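Local structure of beta-lactamase (Burkholderia cenocepacia, 5E2G) at residues T11-P16 / V348-R353; V233-G238 / R248-T253; L267-Y272 / T322-V327. The protein is a class C beta-lactamase homologue, also described as a D-alanine carboxypeptidase, that probably hydrolyses beta-lactams to substituted beta-amino acids. All coordinates share one frame; numbering follows the deposited sequence.

Interaction 1. Residues T11-P16 / V348-R353; sequences TRQIAP and VKAAYR
The guanidinium of Arg-353 meets the side-chain amide of Gln-13 at its edge, where OE1 lies near the guanidinium plane. One face of the same group lies over its own helix, with Lys-349 CA offset toward the rim. The amide and guanidinium planes are 32° apart, and the two side chains cross at about a right angle. Arg-353 NH1 gives Gln-13 OE1 a hydrogen bond of 3.3 Å with an N-H...O angle of 151°, weak by its length. Gln-13 OE1 also lies 3.2 Å from Arg-353 CD, and Gln-13 CD is 3.8 Å from that methylene, so the amide rests on the aliphatic shaft as well as on the charged end. Gln-13 reaches this place through a chain bent at chi2 (-65°), whereas Arg-353 runs extended from CG to NE.

These residues join helix 3-21 to helix 344-357, the first and last helices of the chain, which pack side by side on one face of the large antiparallel sheet of the serine beta-lactamase fold. Within residues 11-16 and 348-353, the nearest CA atoms are those of Gln-13 and Ala-350, 5.8 Å apart. Nearer the helix backbones, Gln-13 CB meets Ala-350 CB at 4.1 Å. On the sheet side, Ile-14 packs on Met-26 and Ile-28 of strand 25-32, while helix 344-357 rests on strand 321-327.

Interaction 2. Residues V233-G238 / R248-T253; sequences VQANMG and RAIERT
Van der Waals contacts centre on Ile-250, whose two branches touch different residues. Ile-250 CD1 meets Ala-235 CB at 3.9 Å. The CG2 methyl packs against the amide of Asn-236: Ile-250 CG2 lies 3.4 Å from Asn-236 OD1 and 3.5 Å from Asn-236 CG. The Asn-236 and Ile-250 side chains cross at about a right angle. CG2 is directed to the amide because it stands opposite the backbone N about CA-CB, leaving CG1 beside that N (chi1 -73°).

The polar link is made through water. One water donates to Asn-236 OD1 at 2.8 Å and to Thr-253 OG1 at 3.2 Å, bridging oxygens that are themselves 4.1 Å apart. Thr-253 OG1 in turn donates to Ile-250 O at 2.8 Å, in the carbonyl plane, which ties the hydroxyl back to the carbonyl three residues earlier. Asn-236 is held further by His-254, which bonds to OD1, and by Phe-232 O, which accepts from ND2.

Backbone bonds then close the first helix: Gly-238 N reaches Ala-235 O at 2.9 Å, and Met-239 N reaches Gln-234 O. With Gly-238 at positive phi (75°) as the C-prime residue, this is a Schellman motif, ending helix 226-235 where it packs against helix 244-252.

Interaction 3. Residues L267-Y272 / T322-V327; sequences LIWEQY and TYVAFV
Trp-269 and Phe-326 form a T-shaped pair in which the phenyl edge is directed at the indole face. Their planes stand at 85°, and the centroids of the indole six-membered ring and the phenyl ring are 5.4 Å apart. Phe-326 CE1 stands over the CZ3-CH2 bond, 3.9 Å from each of these Trp-269 atoms, and so toward the rim of the indole rather than over its middle. From the phenylalanine's side, CZ3 lies at the edge of the ring, in its plane. Val-324 meets the same end of the indole differently: Val-324 CG1 comes to the edge, near the ring plane, 4.1 Å from both Trp-269 CZ3 and Trp-269 CH2. The CZ3-CH2 end of the tryptophan is thus touched on a face by one side chain and at its rim by another.

Phe-326 has CG between the backbone N and the carbonyl carbon (chi1 58°), which carries its ring toward the indole although its CB does not point straight at the other segment.

Phe-326 and Val-324 belong to strand 321-327 of the central antiparallel sheet of this beta-lactamase fold, while Trp-269 sits in the loop that leads into strand 270-273. Strand 309-316 runs between strands 270-273 and 321-327, so the aromatic contact spans an intervening strand, and its Ile-311 touches both rings. Glu-270 and Tyr-272 of strand 270-273 bond through their backbones to Asn-312 and Trp-310.

Farther out, helix 226-235 lies against the cluster, with Phe-232 on Trp-269 and Val-233 on both Val-324 and Phe-326. His-254 makes a second edge-to-face contact with the indole. On helix 64-77, Thr-66 touches Trp-269 and Lys-65 touches Ile-268; Ser-62 and Lys-65 fit an SxxK pattern, consistent with the active site of this family.

In the fold
Interaction 1 is partly buried and lies toward the periphery, its centre about 20 Å from the centre of the chain, whereas interactions 2 and 3 are buried, with centres at about 13 and 8 Å. Their chemistry changes accordingly: a weak amide-guanidinium bond at the outer helices, a water bridge beside aliphatic packing between helices 226-235 and 244-252, and apolar and aromatic contact over strand 309-316, on the face of the sheet that carries helix 226-235. Interactions 2 and 3 abut, with Asn-236 CB 3.6 Å from Phe-326 CZ. Strand 321-327 also connects interactions 1 and 3, through Ala-351 CB 3.5 Å from Tyr-323 CE2. Interactions 1 and 2 stay about 11 Å apart at their nearest atoms.

Interaction 1. Residues T11-P16 / V348-R353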
ATOM      1  N   THR A  11       1.594 -19.291  13.426  1.00 30.86           N
ATOM      2  CA  THR A  11       2.024 -19.045  14.798  1.00 33.93           C
ATOM      3  C   THR A  11       3.523 -19.244  14.959  1.00 34.91           C
ATOM      4  O   THR A  11       4.190 -18.457  15.641  1.00 36.07           O
ATOM      5  CB  THR A  11       1.262 -19.960  15.757  1.00 35.51           C
ATOM      6  OG1 THR A  11      -0.148 -19.760  15.592  1.00 37.87           O
ATOM      7  CG2 THR A  11       1.646 -19.661  17.192  1.00 33.66           C
ATOM      8  N   ARG A  12       4.076 -20.281  14.323  1.00 34.73           N
ATOM      9  CA  ARG A  12       5.502 -20.554  14.453  1.00 35.36           C
ATOM     10  C   ARG A  12       6.358 -19.415  13.919  1.00 39.92           C
ATOM     11  O   ARG A  12       7.529 -19.307  14.300  1.00 43.11           O
ATOM     12  CB  ARG A  12       5.857 -21.862  13.745  1.00 32.25           C
ATOM     13  CG  ARG A  12       5.176 -23.075  14.345  1.00 35.92           C
ATOM     14  CD  ARG A  12       5.802 -24.378  13.867  1.00 43.57           C
ATOM     15  NE  ARG A  12       4.785 -25.327  13.417  1.00 48.06           N
ATOM     16  CZ  ARG A  12       4.443 -25.505  12.144  1.00 51.18           C
ATOM     17  NH1 ARG A  12       5.045 -24.803  11.186  1.00 51.68           N
ATOM     18  NH2 ARG A  12       3.503 -26.387  11.822  1.00 50.94           N
ATOM     19  N   GLN A  13       5.807 -18.561  13.055  1.00 38.67           N
ATOM     20  CA  GLN A  13       6.530 -17.377  12.606  1.00 34.55           C
ATOM     21  C   GLN A  13       6.201 -16.148  13.446  1.00 36.22           C
ATOM     22  O   GLN A  13       7.101 -15.384  13.815  1.00 38.52           O
ATOM     23  CB  GLN A  13       6.208 -17.087  11.138  1.00 29.60           C
ATOM     24  CG  GLN A  13       6.467 -18.236  10.203  1.00 29.43           C
ATOM     25  CD  GLN A  13       7.930 -18.596  10.132  1.00 32.89           C
ATOM     26  OE1 GLN A  13       8.800 -17.721  10.105  1.00 32.74           O
ATOM     27  NE2 GLN A  13       8.216 -19.894  10.107  1.00 35.26           N
ATOM     28  N   ILE A  14       4.925 -15.961  13.770  1.00 34.57           N
ATOM     29  CA  ILE A  14       4.469 -14.696  14.332  1.00 33.31           C
ATOM     30  C   ILE A  14       4.779 -14.604  15.820  1.00 32.13           C
ATOM     31  O   ILE A  14       5.148 -13.535  16.324  1.00 28.81           O
ATOM     32  CB  ILE A  14       2.968 -14.530  14.043  1.00 32.05           C
ATOM     33  CG1 ILE A  14       2.747 -14.388  12.538  1.00 28.07           C
ATOM     34  CG2 ILE A  14       2.412 -13.347  14.776  1.00 33.99           C
ATOM     35  CD1 ILE A  14       3.706 -13.428  11.871  1.00 26.82           C
ATOM     36  N   ALA A  15       4.634 -15.713  16.545  1.00 35.38           N
ATOM     37  CA  ALA A  15       4.895 -15.693  17.984  1.00 34.48           C
ATOM     38  C   ALA A  15       6.315 -15.255  18.319  1.00 32.75           C
ATOM     39  O   ALA A  15       6.471 -14.370  19.180  1.00 32.06           O
ATOM     40  CB  ALA A  15       4.563 -17.063  18.583  1.00 33.76           C
ATOM     41  N   PRO A  16       7.374 -15.793  17.702  1.00 35.36           N
ATOM     42  CA  PRO A  16       8.714 -15.279  18.027  1.00 35.91           C
ATOM     43  C   PRO A  16       8.915 -13.859  17.557  1.00 36.01           C
ATOM     44  O   PRO A  16       9.611 -13.084  18.222  1.00 37.93           O
ATOM     45  CB  PRO A  16       9.656 -16.253  17.304  1.00 36.64           C
ATOM     46  CG  PRO A  16       8.808 -17.431  16.938  1.00 37.78           C
ATOM     47  CD  PRO A  16       7.451 -16.867  16.698  1.00 37.74           C
ATOM     48  N   VAL A 348       9.206  -9.721   5.639  1.00 19.95           N
ATOM     49  CA  VAL A 348       9.445 -10.404   4.374  1.00 15.94           C
ATOM     50  C   VAL A 348       9.763 -11.871   4.622  1.00 23.05           C
ATOM     51  O   VAL A 348       9.185 -12.763   3.988  1.00 18.43           O
ATOM     52  CB  VAL A 348      10.570  -9.698   3.597  1.00 15.68           C
ATOM     53  CG1 VAL A 348      10.950 -10.492   2.376  1.00 17.55           C
ATOM     54  CG2 VAL A 348      10.143  -8.297   3.215  1.00 15.08           C
ATOM     55  N   LYS A 349      10.665 -12.139   5.575  1.00 23.70           N
ATOM     56  CA  LYS A 349      11.104 -13.509   5.823  1.00 22.99           C
ATOM     57  C   LYS A 349       9.951 -14.381   6.291  1.00 25.58           C
ATOM     58  O   LYS A 349       9.819 -15.531   5.854  1.00 28.01           O
ATOM     59  CB  LYS A 349      12.221 -13.531   6.863  1.00 23.06           C
ATOM     60  CG  LYS A 349      13.523 -12.905   6.427  1.00 31.15           C
ATOM     61  CD  LYS A 349      14.526 -12.972   7.559  1.00 38.75           C
ATOM     62  CE  LYS A 349      15.434 -11.759   7.565  1.00 42.07           C
ATOM     63  NZ  LYS A 349      16.077 -11.589   8.904  1.00 43.64           N
ATOM     64  N   ALA A 350       9.105 -13.853   7.179  1.00 23.51           N
ATOM     65  CA  ALA A 350       7.982 -14.635   7.683  1.00 24.57           C
ATOM     66  C   ALA A 350       6.972 -14.925   6.577  1.00 23.13           C
ATOM     67  O   ALA A 350       6.483 -16.054   6.455  1.00 24.55           O
ATOM     68  CB  ALA A 350       7.333 -13.903   8.856  1.00 25.87           C
ATOM     69  N   ALA A 351       6.654 -13.927   5.752  1.00 19.65           N
ATOM     70  CA  ALA A 351       5.753 -14.162   4.632  1.00 16.83           C
ATOM     71  C   ALA A 351       6.316 -15.215   3.687  1.00 19.08           C
ATOM     72  O   ALA A 351       5.593 -16.106   3.228  1.00 22.17           O
ATOM     73  CB  ALA A 351       5.502 -12.852   3.889  1.00 15.98           C
ATOM     74  N   TYR A 352       7.610 -15.127   3.386  1.00 17.05           N
ATOM     75  CA  TYR A 352       8.230 -16.080   2.474  1.00 20.58           C
ATOM     76  C   TYR A 352       8.170 -17.492   3.038  1.00 21.58           C
ATOM     77  O   TYR A 352       7.863 -18.446   2.316  1.00 20.33           O
ATOM     78  CB  TYR A 352       9.674 -15.660   2.201  1.00 22.27           C
ATOM     79  CG  TYR A 352      10.365 -16.363   1.046  1.00 23.16           C
ATOM     80  CD1 TYR A 352      10.124 -15.986  -0.268  1.00 22.71           C
ATOM     81  CD2 TYR A 352      11.291 -17.373   1.276  1.00 27.12           C
ATOM     82  CE1 TYR A 352      10.767 -16.605  -1.323  1.00 24.56           C
ATOM     83  CE2 TYR A 352      11.943 -18.003   0.225  1.00 28.39           C
ATOM     84  CZ  TYR A 352      11.679 -17.612  -1.074  1.00 27.14           C
ATOM     85  OH  TYR A 352      12.331 -18.241  -2.116  1.00 29.06           O
ATOM     86  N   ARG A 353       8.448 -17.646   4.331  1.00 24.07           N
ATOM     87  CA  ARG A 353       8.349 -18.962   4.951  1.00 26.37           C
ATOM     88  C   ARG A 353       6.904 -19.438   4.997  1.00 27.56           C
ATOM     89  O   ARG A 353       6.606 -20.576   4.616  1.00 29.05           O
ATOM     90  CB  ARG A 353       8.941 -18.924   6.356  1.00 29.22           C
ATOM     91  CG  ARG A 353      10.390 -18.493   6.387  1.00 33.78           C
ATOM     92  CD  ARG A 353      10.926 -18.489   7.802  1.00 42.01           C
ATOM     93  NE  ARG A 353      12.264 -17.902   7.900  1.00 49.08           N
ATOM     94  CZ  ARG A 353      12.535 -16.770   8.543  1.00 56.15           C
ATOM     95  NH1 ARG A 353      11.560 -16.100   9.151  1.00 60.69           N
ATOM     96  NH2 ARG A 353      13.781 -16.310   8.586  1.00 56.85           N
TER

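Interaction 2. Residues V233-G238 / R248-T253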
ATOM      1  N   VAL A 233      -6.639  -8.185  -1.343  1.00 18.71           N
ATOM      2  CA  VAL A 233      -5.695  -9.131  -1.939  1.00 17.85           C
ATOM      3  C   VAL A 233      -6.425 -10.140  -2.818  1.00 16.15           C
ATOM      4  O   VAL A 233      -5.976 -10.458  -3.925  1.00 17.42           O
ATOM      5  CB  VAL A 233      -4.875  -9.825  -0.833  1.00 16.64           C
ATOM      6  CG1 VAL A 233      -4.096 -11.019  -1.385  1.00 14.98           C
ATOM      7  CG2 VAL A 233      -3.937  -8.824  -0.170  1.00 17.56           C
ATOM      8  N   GLN A 234      -7.569 -10.641  -2.354  1.00 16.12           N
ATOM      9  CA  GLN A 234      -8.359 -11.543  -3.186  1.00 19.53           C
ATOM     10  C   GLN A 234      -8.799 -10.855  -4.465  1.00 18.69           C
ATOM     11  O   GLN A 234      -8.724 -11.443  -5.549  1.00 19.55           O
ATOM     12  CB  GLN A 234      -9.585 -12.051  -2.429  1.00 24.05           C
ATOM     13  CG  GLN A 234      -9.294 -12.903  -1.215  1.00 25.37           C
ATOM     14  CD  GLN A 234     -10.572 -13.389  -0.553  1.00 29.39           C
ATOM     15  OE1 GLN A 234     -11.072 -12.766   0.383  1.00 28.58           O
ATOM     16  NE2 GLN A 234     -11.113 -14.499  -1.048  1.00 32.02           N
ATOM     17  N   ALA A 235      -9.258  -9.607  -4.356  1.00 15.02           N
ATOM     18  CA  ALA A 235      -9.663  -8.852  -5.539  1.00 16.88           C
ATOM     19  C   ALA A 235      -8.496  -8.679  -6.511  1.00 17.76           C
ATOM     20  O   ALA A 235      -8.675  -8.759  -7.733  1.00 18.37           O
ATOM     21  CB  ALA A 235     -10.236  -7.499  -5.125  1.00 14.69           C
ATOM     22  N   ASN A 236      -7.285  -8.468  -5.988  1.00 18.06           N
ATOM     23  CA  ASN A 236      -6.099  -8.367  -6.833  1.00 15.11           C
ATOM     24  C   ASN A 236      -5.719  -9.684  -7.493  1.00 19.97           C
ATOM     25  O   ASN A 236      -4.796  -9.697  -8.315  1.00 18.16           O
ATOM     26  CB  ASN A 236      -4.922  -7.825  -6.024  1.00 15.33           C
ATOM     27  CG  ASN A 236      -4.901  -6.305  -5.986  1.00 17.81           C
ATOM     28  OD1 ASN A 236      -4.272  -5.666  -6.822  1.00 18.61           O
ATOM     29  ND2 ASN A 236      -5.605  -5.721  -5.022  1.00 20.40           N
HETATM   30  N   MSE A 237      -6.406 -10.777  -7.170  1.00 19.75           N
HETATM   31  CA  MSE A 237      -6.227 -12.021  -7.902  1.00 19.12           C
HETATM   32  C   MSE A 237      -7.530 -12.452  -8.583  1.00 21.36           C
HETATM   33  O   MSE A 237      -7.652 -13.586  -9.044  1.00 22.47           O
HETATM   34  CB  MSE A 237      -5.709 -13.108  -6.967  1.00 17.75           C
HETATM   35  CG  MSE A 237      -4.400 -12.737  -6.297  1.00 16.79           C
HETATM   36 SE   MSE A 237      -3.605 -14.190  -5.275  0.80 25.38          SE
HETATM   37  CE  MSE A 237      -4.835 -14.214  -3.759  1.00 28.35           C
ATOM     38  N   GLY A 238      -8.498 -11.534  -8.632  1.00 22.33           N
ATOM     39  CA  GLY A 238      -9.711 -11.722  -9.408  1.00 22.10           C
ATOM     40  C   GLY A 238     -10.723 -12.682  -8.826  1.00 24.99           C
ATOM     41  O   GLY A 238     -11.513 -13.264  -9.574  1.00 28.12           O
ATOM     42  N   ARG A 248     -10.784  -4.787 -14.107  1.00 17.40           N
ATOM     43  CA  ARG A 248      -9.735  -4.362 -15.033  1.00 18.30           C
ATOM     44  C   ARG A 248      -8.818  -3.333 -14.385  1.00 18.13           C
ATOM     45  O   ARG A 248      -7.588  -3.431 -14.492  1.00 17.14           O
ATOM     46  CB  ARG A 248     -10.348  -3.787 -16.307  1.00 21.62           C
ATOM     47  CG  ARG A 248     -11.213  -4.773 -17.074  1.00 33.31           C
ATOM     48  CD  ARG A 248     -11.580  -4.266 -18.468  1.00 42.43           C
ATOM     49  NE  ARG A 248     -12.431  -3.073 -18.442  1.00 47.57           N
ATOM     50  CZ  ARG A 248     -13.760  -3.092 -18.520  1.00 47.73           C
ATOM     51  NH1 ARG A 248     -14.402  -4.248 -18.630  1.00 45.76           N
ATOM     52  NH2 ARG A 248     -14.447  -1.953 -18.488  1.00 48.58           N
ATOM     53  N   ALA A 249      -9.402  -2.345 -13.696  1.00 17.64           N
ATOM     54  CA  ALA A 249      -8.603  -1.324 -13.031  1.00 17.03           C
ATOM     55  C   ALA A 249      -7.626  -1.948 -12.049  1.00 17.90           C
ATOM     56  O   ALA A 249      -6.454  -1.561 -12.000  1.00 19.53           O
ATOM     57  CB  ALA A 249      -9.508  -0.327 -12.312  1.00 15.68           C
ATOM     58  N   ILE A 250      -8.087  -2.930 -11.274  1.00 17.58           N
ATOM     59  CA  ILE A 250      -7.228  -3.561 -10.278  1.00 14.73           C
ATOM     60  C   ILE A 250      -6.083  -4.302 -10.952  1.00 13.95           C
ATOM     61  O   ILE A 250      -4.922  -4.189 -10.540  1.00 16.81           O
ATOM     62  CB  ILE A 250      -8.049  -4.498  -9.377  1.00 14.60           C
ATOM     63  CG1 ILE A 250      -8.912  -3.688  -8.414  1.00 14.31           C
ATOM     64  CG2 ILE A 250      -7.132  -5.425  -8.603  1.00 17.04           C
ATOM     65  CD1 ILE A 250      -9.909  -4.529  -7.654  1.00 14.88           C
ATOM     66  N   GLU A 251      -6.387  -5.075 -11.994  1.00 15.06           N
ATOM     67  CA  GLU A 251      -5.324  -5.837 -12.644  1.00 19.48           C
ATOM     68  C   GLU A 251      -4.284  -4.906 -13.257  1.00 16.96           C
ATOM     69  O   GLU A 251      -3.080  -5.183 -13.197  1.00 17.31           O
ATOM     70  CB  GLU A 251      -5.896  -6.781 -13.702  1.00 20.61           C
ATOM     71  CG  GLU A 251      -4.870  -7.814 -14.149  1.00 27.48           C
ATOM     72  CD  GLU A 251      -5.385  -8.785 -15.202  1.00 37.76           C
ATOM     73  OE1 GLU A 251      -6.493  -8.563 -15.738  1.00 46.61           O
ATOM     74  OE2 GLU A 251      -4.675  -9.774 -15.495  1.00 36.00           O
ATOM     75  N   ARG A 252      -4.725  -3.771 -13.802  1.00 13.94           N
ATOM     76  CA  ARG A 252      -3.821  -2.850 -14.473  1.00 12.75           C
ATOM     77  C   ARG A 252      -2.844  -2.172 -13.519  1.00 15.71           C
ATOM     78  O   ARG A 252      -1.805  -1.686 -13.973  1.00 15.88           O
ATOM     79  CB  ARG A 252      -4.637  -1.813 -15.232  1.00 20.18           C
ATOM     80  CG  ARG A 252      -4.054  -1.438 -16.565  1.00 29.30           C
ATOM     81  CD  ARG A 252      -5.102  -0.801 -17.453  1.00 33.89           C
ATOM     82  NE  ARG A 252      -4.492   0.086 -18.429  1.00 36.41           N
ATOM     83  CZ  ARG A 252      -4.154  -0.280 -19.659  1.00 49.40           C
ATOM     84  NH1 ARG A 252      -3.596   0.603 -20.475  1.00 58.81           N
ATOM     85  NH2 ARG A 252      -4.369  -1.527 -20.073  1.00 49.58           N
ATOM     86  N   THR A 253      -3.126  -2.135 -12.209  1.00 15.70           N
ATOM     87  CA  THR A 253      -2.110  -1.663 -11.268  1.00 12.07           C
ATOM     88  C   THR A 253      -0.925  -2.625 -11.152  1.00 12.71           C
ATOM     89  O   THR A 253       0.050  -2.299 -10.463  1.00 13.33           O
ATOM     90  CB  THR A 253      -2.693  -1.449  -9.869  1.00 11.70           C
ATOM     91  OG1 THR A 253      -2.922  -2.724  -9.260  1.00 13.27           O
ATOM     92  CG2 THR A 253      -3.998  -0.655  -9.921  1.00 14.48           C
TER
HETATM   93  O   HOH W   1      -4.708  -2.900  -6.552  1.00 20.07           O

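Interaction 3. Residues L267-Y272 / T322-V327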
ATOM      1  N   LEU A 267       2.166   0.231 -10.628  1.00 11.81           N
ATOM      2  CA  LEU A 267       1.533   1.427 -10.082  1.00 11.22           C
ATOM      3  C   LEU A 267       1.435   1.206  -8.584  1.00 11.18           C
ATOM      4  O   LEU A 267       0.530   0.523  -8.101  1.00 14.35           O
ATOM      5  CB  LEU A 267       0.171   1.686 -10.712  1.00 16.05           C
ATOM      6  CG  LEU A 267      -0.316   3.126 -10.508  1.00 13.56           C
ATOM      7  CD1 LEU A 267       0.609   4.121 -11.210  1.00 13.87           C
ATOM      8  CD2 LEU A 267      -1.748   3.314 -10.989  1.00 11.96           C
ATOM      9  N   ILE A 268       2.408   1.758  -7.861  1.00 11.20           N
ATOM     10  CA  ILE A 268       2.584   1.626  -6.418  1.00 13.99           C
ATOM     11  C   ILE A 268       3.013   0.214  -6.031  1.00 12.13           C
ATOM     12  O   ILE A 268       3.982   0.055  -5.284  1.00 13.86           O
ATOM     13  CB  ILE A 268       1.328   2.059  -5.640  1.00 14.96           C
ATOM     14  CG1 ILE A 268       1.072   3.556  -5.856  1.00 12.85           C
ATOM     15  CG2 ILE A 268       1.497   1.750  -4.150  1.00 16.86           C
ATOM     16  CD1 ILE A 268       2.228   4.440  -5.402  1.00 15.31           C
ATOM     17  N   TRP A 269       2.306  -0.814  -6.506  1.00 11.18           N
ATOM     18  CA  TRP A 269       2.748  -2.182  -6.252  1.00 15.82           C
ATOM     19  C   TRP A 269       4.177  -2.397  -6.743  1.00 11.96           C
ATOM     20  O   TRP A 269       4.647  -1.735  -7.668  1.00 12.01           O
ATOM     21  CB  TRP A 269       1.842  -3.198  -6.942  1.00 14.75           C
ATOM     22  CG  TRP A 269       0.465  -3.270  -6.393  1.00 14.13           C
ATOM     23  CD1 TRP A 269      -0.673  -2.851  -7.001  1.00 16.73           C
ATOM     24  CD2 TRP A 269       0.070  -3.811  -5.119  1.00 14.15           C
ATOM     25  NE1 TRP A 269      -1.759  -3.097  -6.193  1.00 16.34           N
ATOM     26  CE2 TRP A 269      -1.329  -3.683  -5.030  1.00 11.71           C
ATOM     27  CE3 TRP A 269       0.766  -4.392  -4.049  1.00 14.66           C
ATOM     28  CZ2 TRP A 269      -2.052  -4.113  -3.914  1.00 14.75           C
ATOM     29  CZ3 TRP A 269       0.053  -4.816  -2.938  1.00 17.13           C
ATOM     30  CH2 TRP A 269      -1.346  -4.674  -2.879  1.00 17.60           C
ATOM     31  N   GLU A 270       4.865  -3.340  -6.115  1.00 13.57           N
ATOM     32  CA  GLU A 270       6.220  -3.720  -6.488  1.00 12.78           C
ATOM     33  C   GLU A 270       6.249  -5.230  -6.671  1.00 15.03           C
ATOM     34  O   GLU A 270       5.587  -5.957  -5.927  1.00 14.89           O
ATOM     35  CB  GLU A 270       7.214  -3.252  -5.412  1.00 16.11           C
ATOM     36  CG  GLU A 270       7.041  -1.763  -5.058  1.00 15.40           C
ATOM     37  CD  GLU A 270       7.445  -1.419  -3.629  1.00 22.92           C
ATOM     38  OE1 GLU A 270       7.863  -2.333  -2.883  1.00 30.63           O
ATOM     39  OE2 GLU A 270       7.349  -0.230  -3.252  1.00 21.32           O
ATOM     40  N   GLN A 271       6.981  -5.714  -7.675  1.00 12.49           N
ATOM     41  CA  GLN A 271       6.858  -7.121  -8.027  1.00 12.00           C
ATOM     42  C   GLN A 271       8.191  -7.706  -8.455  1.00 15.29           C
ATOM     43  O   GLN A 271       9.162  -6.991  -8.730  1.00 14.22           O
ATOM     44  CB  GLN A 271       5.819  -7.331  -9.133  1.00 12.91           C
ATOM     45  CG  GLN A 271       6.337  -7.025 -10.498  1.00 13.64           C
ATOM     46  CD  GLN A 271       5.299  -7.187 -11.583  1.00 14.77           C
ATOM     47  OE1 GLN A 271       5.644  -7.355 -12.749  1.00 17.55           O
ATOM     48  NE2 GLN A 271       4.034  -7.133 -11.220  1.00 12.02           N
ATOM     49  N   TYR A 272       8.219  -9.038  -8.493  1.00 13.84           N
ATOM     50  CA  TYR A 272       9.392  -9.831  -8.831  1.00 13.85           C
ATOM     51  C   TYR A 272       8.908 -11.052  -9.593  1.00 16.22           C
ATOM     52  O   TYR A 272       7.786 -11.514  -9.355  1.00 20.83           O
ATOM     53  CB  TYR A 272      10.171 -10.252  -7.571  1.00 15.75           C
ATOM     54  CG  TYR A 272      10.483  -9.095  -6.655  1.00 15.22           C
ATOM     55  CD1 TYR A 272      11.670  -8.388  -6.779  1.00 14.70           C
ATOM     56  CD2 TYR A 272       9.573  -8.683  -5.693  1.00 15.83           C
ATOM     57  CE1 TYR A 272      11.951  -7.311  -5.967  1.00 14.96           C
ATOM     58  CE2 TYR A 272       9.840  -7.600  -4.871  1.00 17.90           C
ATOM     59  CZ  TYR A 272      11.033  -6.921  -5.008  1.00 16.76           C
ATOM     60  OH  TYR A 272      11.302  -5.846  -4.197  1.00 16.17           O
ATOM     61  N   THR A 322       3.112  -3.104   8.544  1.00 16.83           N
ATOM     62  CA  THR A 322       2.244  -3.783   7.593  1.00 18.04           C
ATOM     63  C   THR A 322       3.071  -4.431   6.492  1.00 18.25           C
ATOM     64  O   THR A 322       4.102  -3.897   6.080  1.00 20.40           O
ATOM     65  CB  THR A 322       1.262  -2.794   6.961  1.00 17.84           C
ATOM     66  OG1 THR A 322       0.688  -1.994   7.994  1.00 21.74           O
ATOM     67  CG2 THR A 322       0.154  -3.516   6.207  1.00 15.77           C
ATOM     68  N   TYR A 323       2.600  -5.577   6.001  1.00 15.66           N
ATOM     69  CA  TYR A 323       3.175  -6.209   4.820  1.00 14.29           C
ATOM     70  C   TYR A 323       2.080  -6.954   4.079  1.00 14.10           C
ATOM     71  O   TYR A 323       1.234  -7.597   4.699  1.00 15.59           O
ATOM     72  CB  TYR A 323       4.309  -7.185   5.175  1.00 18.16           C
ATOM     73  CG  TYR A 323       5.035  -7.747   3.965  1.00 15.20           C
ATOM     74  CD1 TYR A 323       5.693  -6.905   3.073  1.00 13.96           C
ATOM     75  CD2 TYR A 323       5.070  -9.109   3.723  1.00 16.80           C
ATOM     76  CE1 TYR A 323       6.362  -7.410   1.959  1.00 17.61           C
ATOM     77  CE2 TYR A 323       5.742  -9.625   2.618  1.00 19.47           C
ATOM     78  CZ  TYR A 323       6.384  -8.770   1.740  1.00 17.56           C
ATOM     79  OH  TYR A 323       7.046  -9.280   0.651  1.00 18.84           O
ATOM     80  N   VAL A 324       2.120  -6.879   2.752  1.00 13.62           N
ATOM     81  CA  VAL A 324       1.161  -7.532   1.872  1.00 13.49           C
ATOM     82  C   VAL A 324       1.929  -8.202   0.746  1.00 15.41           C
ATOM     83  O   VAL A 324       2.758  -7.557   0.103  1.00 15.77           O
ATOM     84  CB  VAL A 324       0.163  -6.522   1.285  1.00 14.84           C
ATOM     85  CG1 VAL A 324      -0.737  -7.214   0.289  1.00 16.60           C
ATOM     86  CG2 VAL A 324      -0.638  -5.841   2.399  1.00 15.57           C
ATOM     87  N   ALA A 325       1.646  -9.477   0.483  1.00 13.62           N
ATOM     88  CA  ALA A 325       2.312 -10.166  -0.617  1.00 17.21           C
ATOM     89  C   ALA A 325       1.408 -11.258  -1.161  1.00 18.72           C
ATOM     90  O   ALA A 325       0.747 -11.955  -0.390  1.00 19.66           O
ATOM     91  CB  ALA A 325       3.653 -10.771  -0.179  1.00 13.88           C
ATOM     92  N   PHE A 326       1.390 -11.422  -2.482  1.00 13.70           N
ATOM     93  CA  PHE A 326       0.530 -12.448  -3.059  1.00 15.04           C
ATOM     94  C   PHE A 326       1.076 -12.877  -4.415  1.00 14.09           C
ATOM     95  O   PHE A 326       1.909 -12.197  -5.017  1.00 16.00           O
ATOM     96  CB  PHE A 326      -0.925 -11.962  -3.167  1.00 14.43           C
ATOM     97  CG  PHE A 326      -1.097 -10.719  -3.985  1.00 14.34           C
ATOM     98  CD1 PHE A 326      -0.837  -9.472  -3.441  1.00 15.13           C
ATOM     99  CD2 PHE A 326      -1.526 -10.797  -5.299  1.00 16.58           C
ATOM    100  CE1 PHE A 326      -0.994  -8.327  -4.198  1.00 14.08           C
ATOM    101  CE2 PHE A 326      -1.685  -9.652  -6.058  1.00 15.48           C
ATOM    102  CZ  PHE A 326      -1.420  -8.418  -5.507  1.00 14.17           C
ATOM    103  N   VAL A 327       0.620 -14.043  -4.864  1.00 14.63           N
ATOM    104  CA  VAL A 327       1.073 -14.649  -6.116  1.00 17.66           C
ATOM    105  C   VAL A 327      -0.166 -15.037  -6.911  1.00 17.17           C
ATOM    106  O   VAL A 327      -0.734 -16.110  -6.671  1.00 20.20           O
ATOM    107  CB  VAL A 327       1.979 -15.872  -5.873  1.00 21.24           C
ATOM    108  CG1 VAL A 327       2.447 -16.452  -7.188  1.00 15.68           C
ATOM    109  CG2 VAL A 327       3.180 -15.518  -5.010  1.00 22.50           C
TER